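Serine racemase (Enterococcus faecalis, PDB 4ECL) belongs to the alanine racemase family, its cytoplasmic domain joining an N-terminal TIM barrel to a C-terminal, largely beta domain. Local coordinates at residues Ser275-Leu280 / Gln316-Val321. Sequence-based numbering, arbitrary orientation.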
loop_
_atom_site.group_PDB
_atom_site.type_symbol
_atom_site.label_atom_id
_atom_site.label_comp_id
_atom_site.label_asym_id
_atom_site.label_seq_id
_atom_site.Cartn_x
_atom_site.Cartn_y
_atom_site.Cartn_z
ATOM N N SER A 275 -30.494 11.259 -7.586
ATOM C CA SER A 275 -29.207 11.695 -7.071
ATOM C C SER A 275 -28.202 12.077 -8.147
ATOM O O SER A 275 -28.347 11.721 -9.322
ATOM C CB SER A 275 -28.603 10.607 -6.175
ATOM O OG SER A 275 -29.473 10.286 -5.105
ATOM N N LEU A 276 -27.184 12.812 -7.719
ATOM C CA LEU A 276 -26.024 13.092 -8.542
ATOM C C LEU A 276 -24.815 12.399 -7.927
ATOM O O LEU A 276 -24.552 12.530 -6.724
ATOM C CB LEU A 276 -25.771 14.593 -8.623
ATOM C CG LEU A 276 -26.663 15.353 -9.595
ATOM C CD1 LEU A 276 -26.419 16.856 -9.461
ATOM C CD2 LEU A 276 -26.392 14.879 -11.009
ATOM N N ILE A 277 -24.079 11.670 -8.759
ATOM C CA ILE A 277 -22.896 10.941 -8.308
ATOM C C ILE A 277 -21.640 11.451 -8.997
ATOM O O ILE A 277 -21.609 11.585 -10.220
ATOM C CB ILE A 277 -23.045 9.422 -8.587
ATOM C CG1 ILE A 277 -24.060 8.807 -7.627
ATOM C CG2 ILE A 277 -21.710 8.703 -8.474
ATOM C CD1 ILE A 277 -23.828 9.197 -6.191
ATOM N N ALA A 278 -20.602 11.734 -8.221
ATOM C CA ALA A 278 -19.324 12.080 -8.818
ATOM C C ALA A 278 -18.394 10.887 -8.750
ATOM O O ALA A 278 -18.286 10.218 -7.718
ATOM C CB ALA A 278 -18.705 13.276 -8.132
ATOM N N ILE A 279 -17.708 10.622 -9.849
ATOM C CA ILE A 279 -16.755 9.525 -9.871
ATOM C C ILE A 279 -15.350 10.076 -9.692
ATOM O O ILE A 279 -14.933 10.971 -10.433
ATOM C CB ILE A 279 -16.848 8.738 -11.189
ATOM C CG1 ILE A 279 -18.283 8.246 -11.403
ATOM C CG2 ILE A 279 -15.881 7.577 -11.180
ATOM C CD1 ILE A 279 -18.763 7.301 -10.315
ATOM N N LEU A 280 -14.640 9.544 -8.700
ATOM C CA LEU A 280 -13.254 9.910 -8.419
ATOM C C LEU A 280 -12.313 8.782 -8.837
ATOM O O LEU A 280 -12.562 7.615 -8.544
ATOM C CB LEU A 280 -13.073 10.186 -6.929
ATOM C CG LEU A 280 -13.865 11.352 -6.331
ATOM C CD1 LEU A 280 -13.607 11.463 -4.841
ATOM C CD2 LEU A 280 -13.518 12.661 -7.030
ATOM N N GLN A 316 -11.021 3.403 -8.460
ATOM C CA GLN A 316 -12.023 4.462 -8.507
ATOM C C GLN A 316 -13.035 4.268 -7.403
ATOM O O GLN A 316 -13.140 3.175 -6.843
ATOM C CB GLN A 316 -12.767 4.467 -9.860
ATOM C CG GLN A 316 -13.650 3.228 -10.080
ATOM C CD GLN A 316 -14.587 3.346 -11.285
ATOM O OE1 GLN A 316 -15.025 4.435 -11.640
ATOM N NE2 GLN A 316 -14.898 2.215 -11.907
ATOM N N LEU A 317 -13.783 5.328 -7.112
ATOM C CA LEU A 317 -14.903 5.268 -6.179
ATOM C C LEU A 317 -15.947 6.333 -6.533
ATOM O O LEU A 317 -15.743 7.131 -7.454
ATOM C CB LEU A 317 -14.427 5.411 -4.726
ATOM C CG LEU A 317 -13.672 6.651 -4.250
ATOM C CD1 LEU A 317 -14.633 7.787 -3.884
ATOM C CD2 LEU A 317 -12.814 6.276 -3.064
ATOM N N ALA A 318 -17.065 6.332 -5.809
ATOM C CA ALA A 318 -18.167 7.231 -6.101
ATOM C C ALA A 318 -18.619 8.014 -4.864
ATOM O O ALA A 318 -18.687 7.468 -3.760
ATOM C CB ALA A 318 -19.331 6.446 -6.681
ATOM N N VAL A 319 -18.934 9.291 -5.045
ATOM C CA VAL A 319 -19.461 10.086 -3.938
ATOM C C VAL A 319 -20.750 10.792 -4.311
ATOM O O VAL A 319 -21.047 11.016 -5.490
ATOM C CB VAL A 319 -18.448 11.109 -3.411
ATOM C CG1 VAL A 319 -17.231 10.396 -2.802
ATOM C CG2 VAL A 319 -18.032 12.048 -4.512
ATOM N N ASP A 320 -21.517 11.145 -3.287
ATOM C CA ASP A 320 -22.841 11.726 -3.468
ATOM C C ASP A 320 -22.738 13.245 -3.494
ATOM O O ASP A 320 -22.378 13.857 -2.497
ATOM C CB ASP A 320 -23.710 11.291 -2.294
ATOM C CG ASP A 320 -25.177 11.515 -2.535
ATOM O OD1 ASP A 320 -25.531 12.300 -3.441
ATOM O OD2 ASP A 320 -25.978 10.899 -1.803
ATOM N N VAL A 321 -23.048 13.860 -4.629
ATOM C CA VAL A 321 -22.989 15.322 -4.726
ATOM C C VAL A 321 -24.358 15.943 -4.981
ATOM O O VAL A 321 -24.457 17.069 -5.476
ATOM C CB VAL A 321 -21.960 15.796 -5.781
ATOM C CG1 VAL A 321 -20.544 15.436 -5.328
ATOM C CG2 VAL A 321 -22.256 15.186 -7.138
#
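Ile-279 CG2 lies 3.3 Å from OE1 of the flat Gln-316 amide, and near the other end of the same antiparallel strand pair the carboxylate of Asp-320 sits beside Leu-276 O; the pair belongs to the C-terminal beta domain of the alanine racemase fold. The side chains of Ile-279 and Gln-316 cross at a slant, and Arg-132 of the second subunit packs on both residues. Asp-320 OD1 and Leu-276 O are two acceptors that cannot bond; OD1 is instead hydrogen-bonded to Thr-322 OG1, which also accepts the backbone N-H of Leu-276. Along the ladder, Ala-278/Val-319 and Leu-280/Leu-317 are hydrogen-bonded pairs, Ile-277/Asp-320 and Ile-279/Ala-318 non-hydrogen-bonded ones. The bonds from Ala-278 N to Val-319 O and from Val-319 N to Ala-278 O are both 2.9 Å. On the face carrying Ile-277, Asp-320, Ala-318 and Ile-279, the small methyl of Ala-318 fits between the isoleucines, with CB 3.7 Å from Ile-277 CG2 and 3.8 Å from Ile-279 CD1. The opposite face is wholly aliphatic in its paired residues, Ala-278, Val-319, Leu-280 and Leu-317: Ala-278 CB touches Val-319 CG2 and also Val-321 CG1, and Leu-280 CD1 meets Leu-317 CD1 at 3.9 Å. The two torsions of Leu-317, chi1 59° with CG between the backbone N and carbonyl carbon, and chi2 83°, together bring its CD1 there. Strands 245-257 and 304-309 continue the sheet on either side, and Val-299 and Ile-301 of strand 298-301 pack against Val-319. Past the last bridge, Val-321 N donates to Leu-276 O at 2.9 Å, and Val-321 CG2 rests 3.9 Å from Leu-276 CB.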